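QdtA (Thermoanaerobacterium thermosaccharolyticum, PDB 4ZU5) belongs to the WxcM-like C-terminal family of the cupin clan, a small, mostly beta protein that assembles as a dimer and binds thymidine in the crystal. Local coordinates at residues Tyr3-Ile8 / Pro93-Glu98; Leu60-Gly65 / Glu104-Leu109; Val67-Lys72 / Arg97-Phe102. All blocks are in the same frame, centred on the assembly; numbering follows the deposited sequence.

Contact 1 of 3, residues Tyr3-Ile8 / Pro93-Glu98. Unlike the reference sequence in segment 93-98: Leu94 (reference Phe), Val95 (reference Leu).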
loop_
_atom_site.group_PDB
_atom_site.type_symbol
_atom_site.label_atom_id
_atom_site.label_comp_id
_atom_site.label_asym_id
_atom_site.label_seq_id
_atom_site.Cartn_x
_atom_site.Cartn_y
_atom_site.Cartn_z
ATOM N N TYR A 3 -15.796 9.800 17.324
ATOM C CA TYR A 3 -15.673 10.739 16.208
ATOM C C TYR A 3 -14.418 10.545 15.372
ATOM O O TYR A 3 -13.395 10.136 15.876
ATOM C CB TYR A 3 -15.661 12.166 16.732
ATOM C CG TYR A 3 -16.931 12.633 17.392
ATOM C CD1 TYR A 3 -16.971 12.931 18.750
ATOM C CD2 TYR A 3 -18.099 12.786 16.657
ATOM C CE1 TYR A 3 -18.144 13.355 19.356
ATOM C CE2 TYR A 3 -19.267 13.184 17.258
ATOM C CZ TYR A 3 -19.274 13.482 18.604
ATOM O OH TYR A 3 -20.447 13.900 19.142
ATOM N N ASN A 4 -14.484 10.940 14.107
ATOM C CA ASN A 4 -13.335 11.134 13.231
ATOM C C ASN A 4 -12.706 9.812 12.800
ATOM O O ASN A 4 -11.515 9.741 12.446
ATOM C CB ASN A 4 -12.296 12.092 13.815
ATOM C CG ASN A 4 -12.839 13.503 14.041
ATOM O OD1 ASN A 4 -14.054 13.809 13.887
ATOM N ND2 ASN A 4 -11.924 14.395 14.369
ATOM N N VAL A 5 -13.527 8.786 12.793
ATOM C CA VAL A 5 -13.107 7.446 12.429
ATOM C C VAL A 5 -14.176 6.759 11.609
ATOM O O VAL A 5 -15.352 6.946 11.894
ATOM C CB VAL A 5 -12.813 6.641 13.721
ATOM C CG1 VAL A 5 -12.480 5.193 13.408
ATOM C CG2 VAL A 5 -11.635 7.267 14.431
ATOM N N ALA A 6 -13.801 5.911 10.646
ATOM C CA ALA A 6 -14.769 5.113 9.902
ATOM C C ALA A 6 -14.083 3.888 9.357
ATOM O O ALA A 6 -12.886 3.896 9.104
ATOM C CB ALA A 6 -15.392 5.846 8.732
ATOM N N LEU A 7 -14.922 2.903 9.117
ATOM C CA LEU A 7 -14.580 1.763 8.290
ATOM C C LEU A 7 -15.043 1.988 6.885
ATOM O O LEU A 7 -16.245 2.156 6.592
ATOM C CB LEU A 7 -15.183 0.500 8.878
ATOM C CG LEU A 7 -14.501 0.105 10.172
ATOM C CD1 LEU A 7 -15.394 -0.944 10.825
ATOM C CD2 LEU A 7 -13.102 -0.441 10.000
ATOM N N ILE A 8 -14.108 1.833 5.970
ATOM C CA ILE A 8 -14.369 2.023 4.575
ATOM C C ILE A 8 -14.215 0.708 3.824
ATOM O O ILE A 8 -13.267 -0.036 4.066
ATOM C CB ILE A 8 -13.369 3.008 3.996
ATOM C CG1 ILE A 8 -13.661 4.425 4.468
ATOM C CG2 ILE A 8 -13.508 3.032 2.478
ATOM C CD1 ILE A 8 -12.524 5.314 3.947
ATOM N N PRO A 93 -8.314 13.836 12.127
ATOM C CA PRO A 93 -7.520 14.616 13.072
ATOM C C PRO A 93 -7.939 14.381 14.517
ATOM O O PRO A 93 -9.125 14.120 14.815
ATOM C CB PRO A 93 -7.833 16.048 12.667
ATOM C CG PRO A 93 -7.923 15.929 11.185
ATOM C CD PRO A 93 -8.791 14.696 11.027
ATOM N N LEU A 94 -6.904 14.352 15.339
ATOM C CA LEU A 94 -7.026 14.381 16.777
ATOM C C LEU A 94 -7.625 13.138 17.350
ATOM O O LEU A 94 -8.286 13.156 18.399
ATOM C CB LEU A 94 -7.850 15.575 17.206
ATOM C CG LEU A 94 -7.084 16.889 17.028
ATOM C CD1 LEU A 94 -8.001 18.004 17.467
ATOM C CD2 LEU A 94 -5.747 16.981 17.743
ATOM N N VAL A 95 -7.290 12.027 16.725
ATOM C CA VAL A 95 -7.579 10.755 17.304
ATOM C C VAL A 95 -6.237 10.138 17.672
ATOM O O VAL A 95 -5.333 10.137 16.864
ATOM C CB VAL A 95 -8.266 9.864 16.278
ATOM C CG1 VAL A 95 -8.421 8.448 16.813
ATOM C CG2 VAL A 95 -9.651 10.428 15.915
ATOM N N TRP A 96 -6.099 9.643 18.904
ATOM C CA TRP A 96 -4.856 9.014 19.354
ATOM C C TRP A 96 -4.926 7.562 18.985
ATOM O O TRP A 96 -5.945 6.879 19.201
ATOM C CB TRP A 96 -4.706 9.176 20.900
ATOM C CG TRP A 96 -3.466 8.583 21.540
ATOM C CD1 TRP A 96 -3.346 7.338 22.049
ATOM C CD2 TRP A 96 -2.219 9.224 21.784
ATOM N NE1 TRP A 96 -2.082 7.140 22.570
ATOM C CE2 TRP A 96 -1.377 8.289 22.434
ATOM C CE3 TRP A 96 -1.695 10.460 21.468
ATOM C CZ2 TRP A 96 -0.058 8.568 22.777
ATOM C CZ3 TRP A 96 -0.409 10.758 21.865
ATOM C CH2 TRP A 96 0.411 9.790 22.483
ATOM N N ARG A 97 -3.820 7.019 18.506
ATOM C CA ARG A 97 -3.846 5.595 18.252
ATOM C C ARG A 97 -2.600 4.834 18.634
ATOM O O ARG A 97 -1.501 5.386 18.676
ATOM C CB ARG A 97 -4.260 5.283 16.820
ATOM C CG ARG A 97 -3.137 5.235 15.822
ATOM C CD ARG A 97 -2.414 6.559 15.816
ATOM N NE ARG A 97 -3.269 7.726 15.581
ATOM C CZ ARG A 97 -3.528 8.228 14.377
ATOM N NH1 ARG A 97 -3.034 7.626 13.302
ATOM N NH2 ARG A 97 -4.247 9.340 14.259
ATOM N N GLU A 98 -2.844 3.568 18.938
ATOM C CA GLU A 98 -1.819 2.540 19.202
ATOM C C GLU A 98 -2.198 1.265 18.462
ATOM O O GLU A 98 -3.370 0.983 18.193
ATOM C CB GLU A 98 -1.762 2.297 20.718
ATOM C CG GLU A 98 -1.418 3.544 21.510
ATOM C CD GLU A 98 -1.758 3.457 22.980
ATOM O OE1 GLU A 98 -2.095 2.346 23.409
ATOM O OE2 GLU A 98 -1.676 4.499 23.652
#
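Asn4 and Pro93 are joined by the one hydrogen bond of this contact, which links the start of strand 5-9, at the edge of one sheet, to the loop leading into strand 96-100 of the other. The amide ND2 of Asn4 donates to the carbonyl O of Pro93 over 2.8 Å, nearly straight at 163°. The acceptor lies in the amide plane of Asn4, while the donor stands only slightly off the plane of the Pro93 carbonyl. With CG of Asn4 placed beside its own backbone N (chi1 -62°), the amide reaches across to the facing loop.

Apolar contact gathers round Val95, whose CG2 branch does most of the touching. It rests 3.8 Å from CB of Asn4 and 4.0 Å from CG2 of Val5, the two valine side chains set roughly perpendicular. The carbonyl O of Tyr3 also borders this methyl.

Within 93-98 two side chains bond to residues two positions away. NH2 of Arg97 turns back to the carbonyl O of Val95 (2.9 Å), which lies in the guanidinium plane; NE adds a weak bond to the same oxygen. NE1 of Trp96 meets OE2 of Glu98 on its anti side (2.9 Å); OE2 lies in the indole plane, while the indole N is tilted from the carboxylate plane. Outside the segments, NH1 of Arg97 bonds to Gln58, and Phe136 of helix 125-136 packs on Asn4.

The chemistry implies a light seam between the two sheets of the cupin beta-barrel: one side-chain-to-backbone bond would limit the rotation of the Asn4 amide, and the Val95 methyl packs against Asn4 and Val5.

Contact 2 of 3, residues Leu60-Gly65 / Glu104-Leu109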
loop_
_atom_site.group_PDB
_atom_site.type_symbol
_atom_site.label_atom_id
_atom_site.label_comp_id
_atom_site.label_asym_id
_atom_site.label_seq_id
_atom_site.Cartn_x
_atom_site.Cartn_y
_atom_site.Cartn_z
ATOM N N LEU A 60 -5.896 3.131 7.314
ATOM C CA LEU A 60 -5.086 1.974 7.664
ATOM C C LEU A 60 -5.714 0.712 7.093
ATOM O O LEU A 60 -6.938 0.512 7.166
ATOM C CB LEU A 60 -4.989 1.832 9.195
ATOM C CG LEU A 60 -3.998 2.697 9.976
ATOM C CD1 LEU A 60 -4.145 4.188 9.672
ATOM C CD2 LEU A 60 -4.111 2.500 11.481
ATOM N N ILE A 61 -4.896 -0.190 6.586
ATOM C CA ILE A 61 -5.410 -1.450 6.004
ATOM C C ILE A 61 -4.468 -2.593 6.322
ATOM O O ILE A 61 -3.254 -2.476 6.132
ATOM C CB ILE A 61 -5.522 -1.373 4.441
ATOM C CG1 ILE A 61 -6.125 -0.043 4.008
ATOM C CG2 ILE A 61 -6.307 -2.549 3.857
ATOM C CD1 ILE A 61 -5.590 0.462 2.691
ATOM N N CYS A 62 -5.028 -3.702 6.788
ATOM C CA CYS A 62 -4.213 -4.877 7.122
ATOM C C CYS A 62 -4.283 -5.865 5.984
ATOM O O CYS A 62 -5.376 -6.344 5.649
ATOM C CB CYS A 62 -4.714 -5.490 8.411
ATOM S SG CYS A 62 -3.810 -7.031 8.698
ATOM N N LEU A 63 -3.174 -6.001 5.240
ATOM C CA LEU A 63 -3.146 -6.667 3.943
ATOM C C LEU A 63 -2.911 -8.174 4.119
ATOM O O LEU A 63 -3.146 -8.942 3.209
ATOM C CB LEU A 63 -2.042 -6.075 3.036
ATOM C CG LEU A 63 -2.266 -4.588 2.710
ATOM C CD1 LEU A 63 -1.324 -4.136 1.605
ATOM C CD2 LEU A 63 -3.686 -4.321 2.276
ATOM N N ASN A 64 -2.481 -8.560 5.313
ATOM C CA ASN A 64 -2.228 -9.965 5.613
ATOM C C ASN A 64 -2.195 -10.105 7.138
ATOM O O ASN A 64 -1.727 -9.208 7.865
ATOM C CB ASN A 64 -0.883 -10.418 5.077
ATOM C CG ASN A 64 -0.729 -11.923 5.159
ATOM O OD1 ASN A 64 -1.577 -12.701 4.688
ATOM N ND2 ASN A 64 0.344 -12.333 5.792
ATOM N N GLY A 65 -2.780 -11.196 7.610
ATOM C CA GLY A 65 -2.877 -11.435 9.046
ATOM C C GLY A 65 -3.896 -10.526 9.708
ATOM O O GLY A 65 -4.936 -10.222 9.127
ATOM N N GLU A 104 1.836 -13.080 13.059
ATOM C CA GLU A 104 3.038 -13.458 12.313
ATOM C C GLU A 104 2.680 -13.281 10.851
ATOM O O GLU A 104 1.620 -13.725 10.431
ATOM C CB GLU A 104 3.420 -14.926 12.589
ATOM C CG GLU A 104 4.498 -15.538 11.689
ATOM C CD GLU A 104 5.879 -14.964 11.950
ATOM O OE1 GLU A 104 6.133 -14.313 12.978
ATOM O OE2 GLU A 104 6.761 -15.192 11.116
ATOM N N GLY A 105 3.515 -12.557 10.106
ATOM C CA GLY A 105 3.242 -12.274 8.688
ATOM C C GLY A 105 2.383 -11.019 8.476
ATOM O O GLY A 105 2.093 -10.661 7.348
ATOM N N CYS A 106 1.982 -10.326 9.542
ATOM C CA CYS A 106 1.077 -9.170 9.380
ATOM C C CYS A 106 1.722 -8.067 8.550
ATOM O O CYS A 106 2.906 -7.767 8.698
ATOM C CB CYS A 106 0.725 -8.582 10.726
ATOM S SG CYS A 106 -0.531 -7.268 10.689
ATOM N N VAL A 107 0.896 -7.382 7.776
ATOM C CA VAL A 107 1.331 -6.246 6.982
ATOM C C VAL A 107 0.265 -5.174 7.153
ATOM O O VAL A 107 -0.891 -5.433 6.813
ATOM C CB VAL A 107 1.308 -6.567 5.487
ATOM C CG1 VAL A 107 1.546 -5.315 4.699
ATOM C CG2 VAL A 107 2.308 -7.647 5.106
ATOM N N LEU A 108 0.648 -4.048 7.709
ATOM C CA LEU A 108 -0.266 -2.898 7.891
ATOM C C LEU A 108 0.176 -1.805 6.892
ATOM O O LEU A 108 1.321 -1.337 6.974
ATOM C CB LEU A 108 -0.061 -2.371 9.291
ATOM C CG LEU A 108 -0.973 -1.201 9.714
ATOM C CD1 LEU A 108 -2.430 -1.475 9.378
ATOM C CD2 LEU A 108 -0.815 -0.764 11.166
ATOM N N LEU A 109 -0.740 -1.384 6.019
ATOM C CA LEU A 109 -0.497 -0.343 5.041
ATOM C C LEU A 109 -1.220 0.916 5.503
ATOM O O LEU A 109 -2.356 0.840 5.965
ATOM C CB LEU A 109 -1.081 -0.764 3.703
ATOM C CG LEU A 109 -1.064 0.295 2.616
ATOM C CD1 LEU A 109 0.400 0.521 2.236
ATOM C CD2 LEU A 109 -1.838 -0.208 1.411
#
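Ile61 and Leu109 pair through two short backbone bonds in the antiparallel union of strands 58-64 and 107-112, inner neighbours in a five-stranded sheet of the cupin fold: N of Ile61 to O of Leu109 (2.8 Å), and N of Leu109 to O of Ile61 (2.7 Å). Next comes the non-hydrogen-bonded pair Cys62 and Leu108. Leu63 N then binds Val107 O, and beyond it the bond from Val107 N to Asn64 O is longer, at 3.2 Å.

One side chain joins the polar set. ND2 of Asn64 donates to O of Gly105 (2.9 Å) from above the carbonyl plane, 54° out of it, although the oxygen stays close to the Asn64 amide plane.

Ile61, Val107 and Leu109 share one face. CD2 of Leu109 touches both CD1 of Ile61 and CD1 of Leu63, each at 4.0 Å, and Val107 CG1 reaches CB of Leu63. Cys62 and Leu108 take the other face; Cys62 SG lies 3.8 Å from Cys106 SG, without a disulfide. CD1 of Leu108 borders the Ile61 carbonyl.

Tyr38 of the second subunit packs on Ile61 and Leu63, and Asn64 of that subunit on Asn64 and Val107 of this chain; Cys62 turns to Val67 of strand 67-73 and Leu82 of strand 76-82.

Contact 3 of 3, residues Val67-Lys72 / Arg97-Phe102; sequences VKIRLK and REMFDF
Phe100 is sandwiched between Arg70 and Lys68 on one face of an antiparallel strand pair, 67-73 with 96-100, in one of the two sheets of the cupin beta-barrel. A chi1 of 72° tucks its CG over its own backbone and turns the ring to the facing strand. The guanidinium of Arg70 lies flat on it, planes 7° apart and centres 4.3 Å apart, with NH2 over the rim near CE2. Against the opposite face CB of Lys68 makes a CH-pi contact, 3.8 Å from the centroid.

Arg70 runs extended to CD and then bends at chi3, a turn that lays the guanidinium on the ring while NH1 grips OE1 of Glu98 in a salt bridge (2.9 Å). OE1 is met nearly end-on, and the carboxylate plane is steeply turned against the guanidinium. Lys68 is likewise extended until a bend at chi4, which delivers NZ to the anti lone pair of Asp101 OD2 (2.8 Å); a water accepts from NZ and donates to Asp101 O.

On the buried face, Ile69 CD1 abuts Met99 CG at 3.6 Å, and Leu71 CD2 leans on CB of Arg97. Backbone bonds pair Lys68 with Phe100 and Arg70 with Glu98, while Ile79 of strand 76-82 also packs on Lys68 and Phe100.

Where strand 67-73 begins, CG2 of Val67 stands over the centre of the Phe102 ring, 3.5 Å from its centroid and only 4° off the normal.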
loop_
_atom_site.group_PDB
_atom_site.type_symbol
_atom_site.label_atom_id
_atom_site.label_comp_id
_atom_site.label_asym_id
_atom_site.label_seq_id
_atom_site.Cartn_x
_atom_site.Cartn_y
_atom_site.Cartn_z
ATOM N N VAL A 67 -4.234 -7.321 13.086
ATOM C CA VAL A 67 -3.641 -6.344 13.959
ATOM C C VAL A 67 -4.798 -5.562 14.594
ATOM O O VAL A 67 -5.852 -5.364 13.981
ATOM C CB VAL A 67 -2.677 -5.360 13.248
ATOM C CG1 VAL A 67 -3.398 -4.625 12.110
ATOM C CG2 VAL A 67 -2.066 -4.359 14.208
ATOM N N LYS A 68 -4.567 -5.141 15.820
ATOM C CA LYS A 68 -5.543 -4.407 16.604
ATOM C C LYS A 68 -5.151 -2.957 16.751
ATOM O O LYS A 68 -4.000 -2.591 17.091
ATOM C CB LYS A 68 -5.701 -5.102 17.983
ATOM C CG LYS A 68 -6.532 -6.380 17.939
ATOM C CD LYS A 68 -6.624 -7.017 19.318
ATOM C CE LYS A 68 -7.165 -8.424 19.237
ATOM N NZ LYS A 68 -6.091 -9.324 18.765
ATOM N N ILE A 69 -6.127 -2.080 16.486
ATOM C CA ILE A 69 -5.882 -0.669 16.548
ATOM C C ILE A 69 -6.679 -0.134 17.716
ATOM O O ILE A 69 -7.909 -0.264 17.739
ATOM C CB ILE A 69 -6.392 0.112 15.312
ATOM C CG1 ILE A 69 -6.010 -0.547 14.004
ATOM C CG2 ILE A 69 -5.931 1.549 15.405
ATOM C CD1 ILE A 69 -4.555 -0.918 13.884
ATOM N N ARG A 70 -5.971 0.431 18.679
ATOM C CA ARG A 70 -6.625 1.098 19.813
ATOM C C ARG A 70 -6.758 2.566 19.456
ATOM O O ARG A 70 -5.769 3.251 19.271
ATOM C CB ARG A 70 -5.802 0.915 21.098
ATOM C CG ARG A 70 -6.228 1.756 22.300
ATOM C CD ARG A 70 -5.361 1.506 23.563
ATOM N NE ARG A 70 -5.335 0.100 23.966
ATOM C CZ ARG A 70 -4.299 -0.722 23.834
ATOM N NH1 ARG A 70 -3.148 -0.327 23.315
ATOM N NH2 ARG A 70 -4.432 -1.981 24.170
ATOM N N LEU A 71 -8.001 3.032 19.349
ATOM C CA LEU A 71 -8.317 4.394 19.034
ATOM C C LEU A 71 -8.847 5.058 20.291
ATOM O O LEU A 71 -9.699 4.505 20.993
ATOM C CB LEU A 71 -9.417 4.479 17.971
ATOM C CG LEU A 71 -9.109 3.638 16.734
ATOM C CD1 LEU A 71 -10.376 3.349 15.937
ATOM C CD2 LEU A 71 -8.102 4.396 15.918
ATOM N N LYS A 72 -8.399 6.278 20.524
ATOM C CA LYS A 72 -8.976 7.010 21.622
ATOM C C LYS A 72 -9.024 8.510 21.462
ATOM O O LYS A 72 -8.182 9.142 20.830
ATOM C CB LYS A 72 -8.288 6.567 22.912
ATOM C CG LYS A 72 -7.430 7.571 23.629
ATOM C CD LYS A 72 -6.406 6.777 24.423
ATOM C CE LYS A 72 -6.731 6.742 25.910
ATOM N NZ LYS A 72 -5.583 6.042 26.548
ATOM N N ARG A 97 -3.820 7.019 18.506
ATOM C CA ARG A 97 -3.846 5.595 18.252
ATOM C C ARG A 97 -2.600 4.834 18.634
ATOM O O ARG A 97 -1.501 5.386 18.676
ATOM C CB ARG A 97 -4.260 5.283 16.820
ATOM C CG ARG A 97 -3.137 5.235 15.822
ATOM C CD ARG A 97 -2.414 6.559 15.816
ATOM N NE ARG A 97 -3.269 7.726 15.581
ATOM C CZ ARG A 97 -3.528 8.228 14.377
ATOM N NH1 ARG A 97 -3.034 7.626 13.302
ATOM N NH2 ARG A 97 -4.247 9.340 14.259
ATOM N N GLU A 98 -2.844 3.568 18.938
ATOM C CA GLU A 98 -1.819 2.540 19.202
ATOM C C GLU A 98 -2.198 1.265 18.462
ATOM O O GLU A 98 -3.370 0.983 18.193
ATOM C CB GLU A 98 -1.762 2.297 20.718
ATOM C CG GLU A 98 -1.418 3.544 21.510
ATOM C CD GLU A 98 -1.758 3.457 22.980
ATOM O OE1 GLU A 98 -2.095 2.346 23.409
ATOM O OE2 GLU A 98 -1.676 4.499 23.652
ATOM N N MET A 99 -1.201 0.476 18.094
ATOM C CA MET A 99 -1.442 -0.728 17.358
ATOM C C MET A 99 -0.735 -1.901 18.037
ATOM O O MET A 99 0.388 -1.751 18.500
ATOM C CB MET A 99 -0.881 -0.578 15.943
ATOM C CG MET A 99 -1.494 0.540 15.105
ATOM S SD MET A 99 -0.603 2.070 15.231
ATOM C CE MET A 99 0.572 1.783 13.912
ATOM N N PHE A 100 -1.381 -3.048 18.066
ATOM C CA PHE A 100 -0.875 -4.180 18.860
ATOM C C PHE A 100 -1.445 -5.513 18.407
ATOM O O PHE A 100 -2.330 -5.566 17.541
ATOM C CB PHE A 100 -1.111 -3.882 20.354
ATOM C CG PHE A 100 -2.556 -3.960 20.761
ATOM C CD1 PHE A 100 -3.085 -5.137 21.277
ATOM C CD2 PHE A 100 -3.390 -2.877 20.597
ATOM C CE1 PHE A 100 -4.415 -5.233 21.658
ATOM C CE2 PHE A 100 -4.723 -2.961 20.968
ATOM C CZ PHE A 100 -5.244 -4.147 21.459
ATOM N N ASP A 101 -0.934 -6.619 18.958
ATOM C CA ASP A 101 -1.315 -7.934 18.493
ATOM C C ASP A 101 -1.145 -8.114 16.993
ATOM O O ASP A 101 -2.031 -8.633 16.310
ATOM C CB ASP A 101 -2.767 -8.262 18.835
ATOM C CG ASP A 101 -2.968 -8.647 20.337
ATOM O OD1 ASP A 101 -2.044 -8.558 21.162
ATOM O OD2 ASP A 101 -4.126 -8.910 20.677
ATOM N N PHE A 102 -0.011 -7.655 16.477
ATOM C CA PHE A 102 0.333 -7.985 15.115
ATOM C C PHE A 102 0.577 -9.492 15.035
ATOM O O PHE A 102 1.421 -9.998 15.764
ATOM C CB PHE A 102 1.624 -7.255 14.758
ATOM C CG PHE A 102 1.485 -5.790 14.541
ATOM C CD1 PHE A 102 1.505 -4.899 15.594
ATOM C CD2 PHE A 102 1.445 -5.274 13.233
ATOM C CE1 PHE A 102 1.461 -3.521 15.373
ATOM C CE2 PHE A 102 1.372 -3.909 13.003
ATOM C CZ PHE A 102 1.395 -3.022 14.076
HETATM O O HOH W 1 -4.493 -9.334 16.096
#

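In the fold
Contacts 2 and 3 are buried strand pairings, one in each five-stranded sheet, whereas contact 1 is a lighter surface contact that links the two sheets. It shares strand 96-100, with Arg97 and Glu98, with contact 3, and its strand 5-9 lies in the sheet of contact 2. Contacts 1 and 3 touch where Val5 and Val95 pack on Leu71; contacts 2 and 3 meet through apolar groups, Cys106 and Cys62 on Val67, Leu108 on Met99 and Leu60 on Ile69. Chemistry follows place: contact 3 carries salt bridges and an arginine-phenylalanine stack on its partly exposed face, contact 2 presents mainly aliphatic groups to the second subunit, and contact 1 combines one asparagine hydrogen bond with valine packing.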